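Local coordinates for lipopolysaccharide biosynthesis protein wbpB (Thermus thermophilus HB27, PDB 3OA0) that probably uses NAD(+) to oxidise the N-acetylglucosaminuronic acid unit of a UDP-sugar, a step in lipopolysaccharide biosynthesis, at residues A[106-111]-A[290-295]; A[179-184]-A[225-230]. One frame throughout, in Å; residues are numbered along the deposited sequence.

Contact 1: A[106-111]-A[290-295]; sequences VLWPEE and VAALLR
Leu107 and Trp108, at the start of helix 109-122 of the Rossmann domain and just after Glu102, Lys103 and Pro104, which match the Glu-Lys-Pro motif of Gfo/Idh/MocA oxidoreductases, meet Ala292 and Arg295 on helix 281-296. The contact is a worked example of how one arginine can read both a backbone carbonyl and an aromatic ring. The guanidinium grips Leu107 O end-on with two nitrogens, and the oxygen lies nearly in the guanidinium plane. The shorter bond, Arg295 NH1 to Leu107 O at 2.8 Å, is close to straight at 162°, although NH1 sits above the carbonyl plane; the longer, Arg295 NH2 to Leu107 O at 3.3 Å, is more bent but arrives in the carbonyl plane on a lone pair. The same group stands almost upright on the Trp108 indole, the two planes 85° apart, with Arg295 NH1 as its foot on one face, 3.5 Å from Trp108 CH2. This is a cation-pi contact, with Arg295 CZ 4.5 Å from the centroid of the Trp108 six-membered ring. A bend at chi3 (-44°) turns the head of the otherwise extended arginine back toward the loop. One helical turn earlier, Ala292 CB packs on Pro109 CD at 3.6 Å and on Trp108 CE3 at 3.9 Å. From the first turn of helix 109-122, Glu111 OE1 accepts from Trp108 N at the N-cap. Arg295 NE and NH2 also bond Gly178 O and Thr182 OG1, respectively. A leucine in place of Arg295 would probably leave Leu107 O without its two arginine donors and the indole face without its cation. With its nitrogens shared among three backbone or hydroxyl oxygens and a ring, the guanidinium is fixed in rotation, and its charge is probably offset by the carbonyl and hydroxyl dipoles and the ring.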
ATOM      1  N   VAL A 106      -0.651  21.551  11.916  1.00 23.15           N
ATOM      2  CA  VAL A 106       0.361  21.207  10.921  1.00 21.79           C
ATOM      3  C   VAL A 106       1.668  20.916  11.665  1.00 22.44           C
ATOM      4  O   VAL A 106       1.714  21.034  12.883  1.00 23.77           O
ATOM      5  CB  VAL A 106       0.646  22.369   9.999  1.00 22.84           C
ATOM      6  CG1 VAL A 106      -0.612  22.620   9.093  1.00 25.10           C
ATOM      7  CG2 VAL A 106       1.020  23.584  10.866  1.00 21.88           C
ATOM      8  N   LEU A 107       2.743  20.550  10.988  1.00 21.94           N
ATOM      9  CA  LEU A 107       3.914  20.178  11.780  1.00 22.98           C
ATOM     10  C   LEU A 107       4.864  21.345  11.979  1.00 23.26           C
ATOM     11  O   LEU A 107       5.601  21.329  12.958  1.00 21.81           O
ATOM     12  CB  LEU A 107       4.696  19.044  11.125  1.00 22.43           C
ATOM     13  CG  LEU A 107       3.974  17.689  11.111  1.00 22.61           C
ATOM     14  CD1 LEU A 107       4.778  16.716  10.169  1.00 25.69           C
ATOM     15  CD2 LEU A 107       3.795  17.162  12.510  1.00 22.04           C
ATOM     16  N   TRP A 108       4.867  22.313  11.053  1.00 23.59           N
ATOM     17  CA  TRP A 108       5.875  23.397  11.035  1.00 23.92           C
ATOM     18  C   TRP A 108       5.337  24.839  11.106  1.00 23.58           C
ATOM     19  O   TRP A 108       4.308  25.173  10.486  1.00 21.65           O
ATOM     20  CB  TRP A 108       6.728  23.273   9.777  1.00 24.59           C
ATOM     21  CG  TRP A 108       7.408  21.963   9.728  1.00 29.08           C
ATOM     22  CD1 TRP A 108       7.044  20.870   9.001  1.00 31.50           C
ATOM     23  CD2 TRP A 108       8.552  21.577  10.511  1.00 30.67           C
ATOM     24  NE1 TRP A 108       7.912  19.831   9.264  1.00 31.34           N
ATOM     25  CE2 TRP A 108       8.862  20.247  10.161  1.00 30.52           C
ATOM     26  CE3 TRP A 108       9.370  22.249  11.435  1.00 26.64           C
ATOM     27  CZ2 TRP A 108       9.934  19.554  10.734  1.00 32.98           C
ATOM     28  CZ3 TRP A 108      10.447  21.570  11.990  1.00 31.10           C
ATOM     29  CH2 TRP A 108      10.722  20.233  11.638  1.00 30.11           C
ATOM     30  N   PRO A 109       6.013  25.689  11.906  1.00 23.52           N
ATOM     31  CA  PRO A 109       5.646  27.120  11.933  1.00 25.18           C
ATOM     32  C   PRO A 109       5.503  27.749  10.530  1.00 24.04           C
ATOM     33  O   PRO A 109       4.569  28.506  10.281  1.00 24.89           O
ATOM     34  CB  PRO A 109       6.839  27.771  12.684  1.00 25.85           C
ATOM     35  CG  PRO A 109       7.390  26.688  13.503  1.00 25.44           C
ATOM     36  CD  PRO A 109       7.160  25.382  12.788  1.00 22.70           C
ATOM     37  N   GLU A 110       6.411  27.418   9.626  1.00 24.68           N
ATOM     38  CA  GLU A 110       6.411  27.885   8.247  1.00 28.34           C
ATOM     39  C   GLU A 110       5.142  27.527   7.486  1.00 28.90           C
ATOM     40  O   GLU A 110       4.728  28.252   6.580  1.00 30.19           O
ATOM     41  CB  GLU A 110       7.553  27.136   7.588  1.00 29.91           C
ATOM     42  CG  GLU A 110       8.133  27.739   6.342  1.00 39.29           C
ATOM     43  CD  GLU A 110       8.798  26.679   5.464  1.00 50.40           C
ATOM     44  OE1 GLU A 110       8.363  26.530   4.299  1.00 54.61           O
ATOM     45  OE2 GLU A 110       9.721  25.978   5.948  1.00 54.17           O
ATOM     46  N   GLU A 111       4.512  26.402   7.829  1.00 29.52           N
ATOM     47  CA  GLU A 111       3.240  26.025   7.216  1.00 29.60           C
ATOM     48  C   GLU A 111       2.092  26.869   7.765  1.00 30.55           C
ATOM     49  O   GLU A 111       1.170  27.229   7.024  1.00 28.34           O
ATOM     50  CB  GLU A 111       2.907  24.551   7.433  1.00 29.03           C
ATOM     51  CG  GLU A 111       3.864  23.653   6.695  1.00 32.09           C
ATOM     52  CD  GLU A 111       3.905  22.238   7.230  1.00 33.06           C
ATOM     53  OE1 GLU A 111       3.537  21.972   8.404  1.00 35.50           O
ATOM     54  OE2 GLU A 111       4.365  21.387   6.444  1.00 35.85           O
ATOM     55  N   VAL A 290       6.483  25.499  19.611  1.00 19.31           N
ATOM     56  CA  VAL A 290       7.197  24.769  20.679  1.00 19.67           C
ATOM     57  C   VAL A 290       7.512  23.335  20.229  1.00 19.19           C
ATOM     58  O   VAL A 290       8.648  22.862  20.362  1.00 19.18           O
ATOM     59  CB  VAL A 290       6.379  24.725  21.983  1.00 20.00           C
ATOM     60  CG1 VAL A 290       7.076  23.858  23.020  1.00 20.00           C
ATOM     61  CG2 VAL A 290       6.154  26.131  22.518  1.00 20.00           C
ATOM     62  N   ALA A 291       6.522  22.636  19.669  1.00 18.28           N
ATOM     63  CA  ALA A 291       6.749  21.241  19.235  1.00 18.77           C
ATOM     64  C   ALA A 291       7.859  21.120  18.188  1.00 18.79           C
ATOM     65  O   ALA A 291       8.722  20.223  18.250  1.00 21.13           O
ATOM     66  CB  ALA A 291       5.446  20.585  18.719  1.00 16.82           C
ATOM     67  N   ALA A 292       7.855  22.030  17.224  1.00 19.04           N
ATOM     68  CA  ALA A 292       8.949  22.083  16.258  1.00 21.07           C
ATOM     69  C   ALA A 292      10.318  22.297  16.931  1.00 22.66           C
ATOM     70  O   ALA A 292      11.272  21.633  16.549  1.00 22.87           O
ATOM     71  CB  ALA A 292       8.685  23.170  15.182  1.00 21.03           C
ATOM     72  N   LEU A 293      10.425  23.147  17.957  1.00 24.91           N
ATOM     73  CA  LEU A 293      11.686  23.329  18.676  1.00 26.75           C
ATOM     74  C   LEU A 293      12.074  22.043  19.390  1.00 28.74           C
ATOM     75  O   LEU A 293      13.236  21.630  19.337  1.00 30.42           O
ATOM     76  CB  LEU A 293      11.563  24.459  19.703  1.00 27.93           C
ATOM     77  CG  LEU A 293      11.576  25.874  19.118  1.00 29.58           C
ATOM     78  CD1 LEU A 293      11.072  26.912  20.133  1.00 29.95           C
ATOM     79  CD2 LEU A 293      12.942  26.235  18.558  1.00 30.67           C
ATOM     80  N   LEU A 294      11.094  21.392  20.018  1.00 30.22           N
ATOM     81  CA  LEU A 294      11.334  20.196  20.836  1.00 31.34           C
ATOM     82  C   LEU A 294      11.868  19.063  19.971  1.00 31.86           C
ATOM     83  O   LEU A 294      12.586  18.139  20.406  1.00 31.03           O
ATOM     84  CB  LEU A 294      10.038  19.736  21.519  1.00 31.50           C
ATOM     85  CG  LEU A 294       9.395  20.662  22.548  1.00 33.66           C
ATOM     86  CD1 LEU A 294       8.161  20.008  23.182  1.00 36.89           C
ATOM     87  CD2 LEU A 294      10.467  20.955  23.577  1.00 34.65           C
ATOM     88  N   ARG A 295      11.484  19.163  18.706  1.00 32.11           N
ATOM     89  CA  ARG A 295      11.702  18.102  17.746  1.00 33.08           C
ATOM     90  C   ARG A 295      13.114  18.267  17.217  1.00 33.38           C
ATOM     91  O   ARG A 295      13.717  17.277  16.851  1.00 33.56           O
ATOM     92  CB  ARG A 295      10.660  18.263  16.620  1.00 33.58           C
ATOM     93  CG  ARG A 295      10.810  17.462  15.365  1.00 30.68           C
ATOM     94  CD  ARG A 295       9.718  17.825  14.332  1.00 24.17           C
ATOM     95  NE  ARG A 295       8.391  17.947  14.927  1.00 18.97           N
ATOM     96  CZ  ARG A 295       7.508  18.851  14.517  1.00 21.38           C
ATOM     97  NH1 ARG A 295       7.846  19.704  13.570  1.00 22.15           N
ATOM     98  NH2 ARG A 295       6.324  18.949  15.099  1.00 21.37           N
TER

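Contact 2: A[179-184]-A[225-230]; sequences GLATNI and WFLSID. With HP7 ((2S,3S,4R,5R,6R)-5-acetamido-6-[[[(2R,3S,4R,5R)-5-(2,4-dioxopyrimidin-1-yl)-3,4-dihydroxy-oxolan-2-yl]methoxy-hydroxy-phosphoryl]oxy-hydroxy-phosphoryl]oxy-3,4-dihydroxy-oxane-2-carboxylic acid), chain F.
Leu180 on helix 180-183 and Ile184 directly after it turn their branched side chains onto Leu227 in strand 221-228 and Ile229 just beyond it, a small worked example of aliphatic packing between a helix and a sheet. In Ile184 the CG1 branch lies between the backbone N and the carbonyl carbon (chi1 75°), and chi2, at 142°, falls short of fully extended. This carries CD1 toward the strand, where Ile184 CD1 lies 4.0 Å from Leu227 CB and 3.9 Å from Ser228 O, Ile184 and Leu227 running past each other in opposite directions. The remaining branch, Ile184 CG2, meets Ile229 CG2 at 4.1 Å. Ile229 adopts the same kind of first torsion (chi1 58°), which leaves its CG2 beside the backbone N and shared between two neighbours, since Leu180 CD1 approaches Ile229 CG2 to 3.9 Å. Leu227 extends CD1 to the helix backbone itself, Leu227 CD1 touching Ala181 CA at 3.9 Å; the small side chain of Ala181 allows this close approach. At the last residue of the strand, Ser228 OG accepts from Asp230 N in an ST turn and is also bonded to Thr210 O. At the other end, Gly179, with backbone angles that call for glycine, is the N-cap and accepts from Asn183 N. Asn183 is held by Asn82 and Tyr166, and its ND2 comes within 3.5 Å of O'Q, a carboxylate oxygen of the UDP-sugar HP7; the same residue touches the NAD. Aliphatic on its sheet side and polar toward the ligands, this helix laid against the open-faced sheet is an arrangement consistent with the C-terminal alpha/beta domain of the Gfo/Idh/MocA family, at the border of the substrate and cofactor site.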
ATOM      1  N   GLY A 179       7.347  13.167  15.730  1.00 16.89           N
ATOM      2  CA  GLY A 179       8.019  12.777  16.965  1.00 18.38           C
ATOM      3  C   GLY A 179       7.056  12.585  18.129  1.00 19.56           C
ATOM      4  O   GLY A 179       5.921  13.069  18.125  1.00 17.18           O
ATOM      5  N   LEU A 180       7.497  11.828  19.129  1.00 18.85           N
ATOM      6  CA  LEU A 180       6.715  11.578  20.348  1.00 20.35           C
ATOM      7  C   LEU A 180       6.097  12.843  20.942  1.00 21.50           C
ATOM      8  O   LEU A 180       4.888  12.905  21.226  1.00 19.63           O
ATOM      9  CB  LEU A 180       7.696  11.000  21.357  1.00 20.42           C
ATOM     10  CG  LEU A 180       7.119  10.273  22.554  1.00 22.88           C
ATOM     11  CD1 LEU A 180       6.132   9.364  21.900  1.00 28.80           C
ATOM     12  CD2 LEU A 180       8.187   9.452  23.286  1.00 26.14           C
ATOM     13  N   ALA A 181       6.953  13.837  21.194  1.00 23.00           N
ATOM     14  CA  ALA A 181       6.514  15.066  21.836  1.00 23.89           C
ATOM     15  C   ALA A 181       5.382  15.732  21.046  1.00 25.48           C
ATOM     16  O   ALA A 181       4.488  16.323  21.679  1.00 27.26           O
ATOM     17  CB  ALA A 181       7.662  16.062  21.938  1.00 23.84           C
ATOM     18  N   THR A 182       5.486  15.722  19.717  1.00 22.52           N
ATOM     19  CA  THR A 182       4.382  16.222  18.867  1.00 23.84           C
ATOM     20  C   THR A 182       3.177  15.297  19.021  1.00 25.03           C
ATOM     21  O   THR A 182       2.089  15.694  19.455  1.00 25.05           O
ATOM     22  CB  THR A 182       4.772  16.370  17.395  1.00 23.98           C
ATOM     23  OG1 THR A 182       5.800  17.367  17.257  1.00 26.36           O
ATOM     24  CG2 THR A 182       3.598  16.854  16.515  1.00 21.92           C
ATOM     25  N   ASN A 183       3.384  14.019  18.720  1.00 25.24           N
ATOM     26  CA  ASN A 183       2.214  13.176  18.536  1.00 25.54           C
ATOM     27  C   ASN A 183       1.538  12.841  19.862  1.00 26.11           C
ATOM     28  O   ASN A 183       0.317  12.827  19.932  1.00 26.38           O
ATOM     29  CB  ASN A 183       2.551  11.894  17.778  1.00 24.45           C
ATOM     30  CG  ASN A 183       1.305  11.082  17.464  1.00 24.99           C
ATOM     31  OD1 ASN A 183       0.479  11.528  16.674  1.00 29.50           O
ATOM     32  ND2 ASN A 183       1.138   9.947  18.130  1.00 25.02           N
ATOM     33  N   ILE A 184       2.258  12.534  20.927  1.00 27.34           N
ATOM     34  CA  ILE A 184       1.459  12.394  22.131  1.00 29.57           C
ATOM     35  C   ILE A 184       1.463  13.622  23.035  1.00 30.77           C
ATOM     36  O   ILE A 184       0.772  13.593  24.060  1.00 31.41           O
ATOM     37  CB  ILE A 184       1.827  11.177  22.968  1.00 30.69           C
ATOM     38  CG1 ILE A 184       3.137  11.410  23.704  1.00 32.15           C
ATOM     39  CG2 ILE A 184       1.892   9.893  22.117  1.00 28.95           C
ATOM     40  CD1 ILE A 184       3.077  10.797  25.078  1.00 37.00           C
ATOM     41  N   TRP A 225       8.220  18.934  32.358  1.00 15.27           N
ATOM     42  CA  TRP A 225       7.265  18.036  31.701  1.00 17.64           C
ATOM     43  C   TRP A 225       7.898  16.699  31.363  1.00 18.31           C
ATOM     44  O   TRP A 225       9.111  16.663  31.090  1.00 17.78           O
ATOM     45  CB  TRP A 225       6.689  18.623  30.402  1.00 16.67           C
ATOM     46  CG  TRP A 225       7.722  19.127  29.391  1.00 20.95           C
ATOM     47  CD1 TRP A 225       8.326  20.378  29.359  1.00 18.77           C
ATOM     48  CD2 TRP A 225       8.290  18.394  28.298  1.00 20.40           C
ATOM     49  NE1 TRP A 225       9.230  20.438  28.330  1.00 19.14           N
ATOM     50  CE2 TRP A 225       9.205  19.248  27.652  1.00 17.92           C
ATOM     51  CE3 TRP A 225       8.076  17.107  27.782  1.00 20.11           C
ATOM     52  CZ2 TRP A 225       9.919  18.861  26.506  1.00 21.94           C
ATOM     53  CZ3 TRP A 225       8.804  16.717  26.657  1.00 22.41           C
ATOM     54  CH2 TRP A 225       9.717  17.595  26.037  1.00 21.73           C
ATOM     55  N   PHE A 226       7.082  15.639  31.337  1.00 17.70           N
ATOM     56  CA  PHE A 226       7.561  14.263  31.067  1.00 19.43           C
ATOM     57  C   PHE A 226       6.468  13.542  30.298  1.00 19.83           C
ATOM     58  O   PHE A 226       5.310  13.530  30.747  1.00 18.70           O
ATOM     59  CB  PHE A 226       7.764  13.485  32.371  1.00 20.04           C
ATOM     60  CG  PHE A 226       8.260  12.051  32.190  1.00 21.52           C
ATOM     61  CD1 PHE A 226       9.616  11.765  32.185  1.00 24.17           C
ATOM     62  CD2 PHE A 226       7.372  11.000  32.063  1.00 23.24           C
ATOM     63  CE1 PHE A 226      10.076  10.448  32.053  1.00 21.96           C
ATOM     64  CE2 PHE A 226       7.821   9.704  31.929  1.00 24.73           C
ATOM     65  CZ  PHE A 226       9.165   9.416  31.922  1.00 22.33           C
ATOM     66  N   LEU A 227       6.835  12.991  29.147  1.00 19.13           N
ATOM     67  CA  LEU A 227       5.897  12.303  28.276  1.00 21.68           C
ATOM     68  C   LEU A 227       6.443  10.930  27.954  1.00 21.90           C
ATOM     69  O   LEU A 227       7.587  10.827  27.509  1.00 22.36           O
ATOM     70  CB  LEU A 227       5.799  13.020  26.912  1.00 21.99           C
ATOM     71  CG  LEU A 227       5.248  14.445  26.961  1.00 25.77           C
ATOM     72  CD1 LEU A 227       5.382  15.175  25.597  1.00 27.79           C
ATOM     73  CD2 LEU A 227       3.817  14.504  27.500  1.00 27.85           C
ATOM     74  N   SER A 228       5.600   9.902  28.065  1.00 23.08           N
ATOM     75  CA  SER A 228       6.056   8.542  27.760  1.00 24.74           C
ATOM     76  C   SER A 228       4.977   7.623  27.164  1.00 24.52           C
ATOM     77  O   SER A 228       3.762   7.718  27.438  1.00 23.32           O
ATOM     78  CB  SER A 228       6.767   7.917  28.968  1.00 25.83           C
ATOM     79  OG  SER A 228       7.366   6.664  28.628  1.00 27.74           O
ATOM     80  N   ILE A 229       5.434   6.768  26.259  1.00 26.64           N
ATOM     81  CA  ILE A 229       4.590   5.670  25.804  1.00 28.97           C
ATOM     82  C   ILE A 229       4.939   4.348  26.487  1.00 31.60           C
ATOM     83  O   ILE A 229       4.406   3.312  26.120  1.00 32.52           O
ATOM     84  CB  ILE A 229       4.592   5.481  24.259  1.00 28.56           C
ATOM     85  CG1 ILE A 229       6.024   5.241  23.771  1.00 22.20           C
ATOM     86  CG2 ILE A 229       3.851   6.653  23.566  1.00 28.31           C
ATOM     87  CD1 ILE A 229       6.202   4.683  22.322  1.00 23.74           C
ATOM     88  N   ASP A 230       5.835   4.354  27.460  1.00 34.75           N
ATOM     89  CA  ASP A 230       6.150   3.120  28.185  1.00 36.94           C
ATOM     90  C   ASP A 230       5.370   3.035  29.495  1.00 39.85           C
ATOM     91  O   ASP A 230       5.659   3.799  30.429  1.00 40.34           O
ATOM     92  CB  ASP A 230       7.629   3.093  28.502  1.00 35.42           C
ATOM     93  CG  ASP A 230       8.004   1.854  29.274  1.00 37.98           C
ATOM     94  OD1 ASP A 230       7.051   1.147  29.675  1.00 38.43           O
ATOM     95  OD2 ASP A 230       9.213   1.645  29.488  1.00 34.62           O
TER
HETATM   96  N1  HP7 F 312      -5.924   3.998  21.526  1.00 48.65           N
HETATM   97  C2  HP7 F 312      -6.142   3.329  20.399  1.00500.00           C
HETATM   98  O2  HP7 F 312      -6.870   2.307  20.401  1.00 41.88           O
HETATM   99  N3  HP7 F 312      -5.554   3.766  19.276  1.00 30.84           N
HETATM  100  C4  HP7 F 312      -4.742   4.848  19.195  1.00 51.26           C
HETATM  101  O4  HP7 F 312      -4.248   5.173  18.080  1.00 46.42           O
HETATM  102  C5  HP7 F 312      -4.511   5.544  20.376  1.00 40.70           C
HETATM  103  C6  HP7 F 312      -5.136   5.084  21.543  1.00 54.31           C
HETATM  104  PA  HP7 F 312      -6.102   7.079  25.527  1.00144.06           P
HETATM  105  PB  HP7 F 312      -6.362   9.050  23.482  1.00 94.49           P
HETATM  106  O'P HP7 F 312      -1.368   7.523  21.388  1.00 94.59           O
HETATM  107  O'Q HP7 F 312      -1.456   7.844  19.268  1.00 33.87           O
HETATM  108  C1' HP7 F 312      -4.127  10.114  22.512  1.00448.70           C
HETATM  109  O1A HP7 F 312      -4.759   6.498  25.892  1.00 53.69           O
HETATM  110  O1B HP7 F 312      -6.187  10.193  24.463  1.00 62.66           O
HETATM  111  C1C HP7 F 312      -6.671   3.407  22.639  1.00 46.39           C
HETATM  112  C2' HP7 F 312      -4.043  11.513  21.900  1.00 45.41           C
HETATM  113  N2' HP7 F 312      -5.101  12.363  22.445  1.00 49.67           N
HETATM  114  O2A HP7 F 312      -6.714   8.183  26.357  1.00500.00           O
HETATM  115  O2B HP7 F 312      -7.757   8.694  23.001  1.00 57.98           O
HETATM  116  C2C HP7 F 312      -5.983   3.485  23.988  1.00382.84           C
HETATM  117  O2C HP7 F 312      -5.321   2.238  24.189  1.00 43.93           O
HETATM  118  C3' HP7 F 312      -3.830  11.498  20.382  1.00124.93           C
HETATM  119  O3' HP7 F 312      -3.522  12.828  19.929  1.00 53.00           O
HETATM  120  O3A HP7 F 312      -5.837   7.623  24.032  1.00 73.60           O
HETATM  121  O3B HP7 F 312      -5.361   9.426  22.266  1.00 80.95           O
HETATM  122  C3C HP7 F 312      -7.156   3.611  24.943  1.00 73.82           C
HETATM  123  O3C HP7 F 312      -7.584   2.290  25.279  1.00 61.35           O
HETATM  124  C4' HP7 F 312      -2.720  10.511  19.996  1.00 84.32           C
HETATM  125  O4' HP7 F 312      -2.586  10.369  18.572  1.00 55.26           O
HETATM  126  C4C HP7 F 312      -8.264   4.272  24.143  1.00107.94           C
HETATM  127  O4C HP7 F 312      -7.985   3.972  22.772  1.00 59.13           O
HETATM  128  C5' HP7 F 312      -2.950   9.148  20.654  1.00491.23           C
HETATM  129  O5' HP7 F 312      -2.994   9.372  22.060  1.00 79.62           O
HETATM  130  C5C HP7 F 312      -8.166   5.757  24.458  1.00118.32           C
HETATM  131  O5C HP7 F 312      -7.154   5.860  25.461  1.00 58.20           O
HETATM  132  C6' HP7 F 312      -1.875   8.118  20.413  1.00 51.15           C
HETATM  133  C7' HP7 F 312      -5.081  12.695  23.743  1.00133.22           C
HETATM  134  O7' HP7 F 312      -4.107  12.423  24.427  1.00 82.25           O
HETATM  135  C8' HP7 F 312      -6.226  13.395  24.416  1.00 48.68           C

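Contact 2 is nested along the chain inside the loop closed by contact 1, and the two centres lie 15 Å apart. Helix 180-183 is the piece between them: while contact 2 uses its sheet-facing residues, Thr182 faces contact 1, its OG1 2.7 Å from Arg295 NH2 and its CG2 4.0 Å from Leu107 CD2. A second bridge joins the partner segments, Leu294 CD2 lying 3.6 Å from Trp225 CZ2. Contact 1 stands back from the ligands, the Leu107 side chain being about 8 Å from NAD and about 11 Å from HP7, whereas contact 2 borders both through Asn183. Contact 1 ties the Rossmann domain to helix 281-296, while contact 2 packs the C-terminal domain internally beside the ligands.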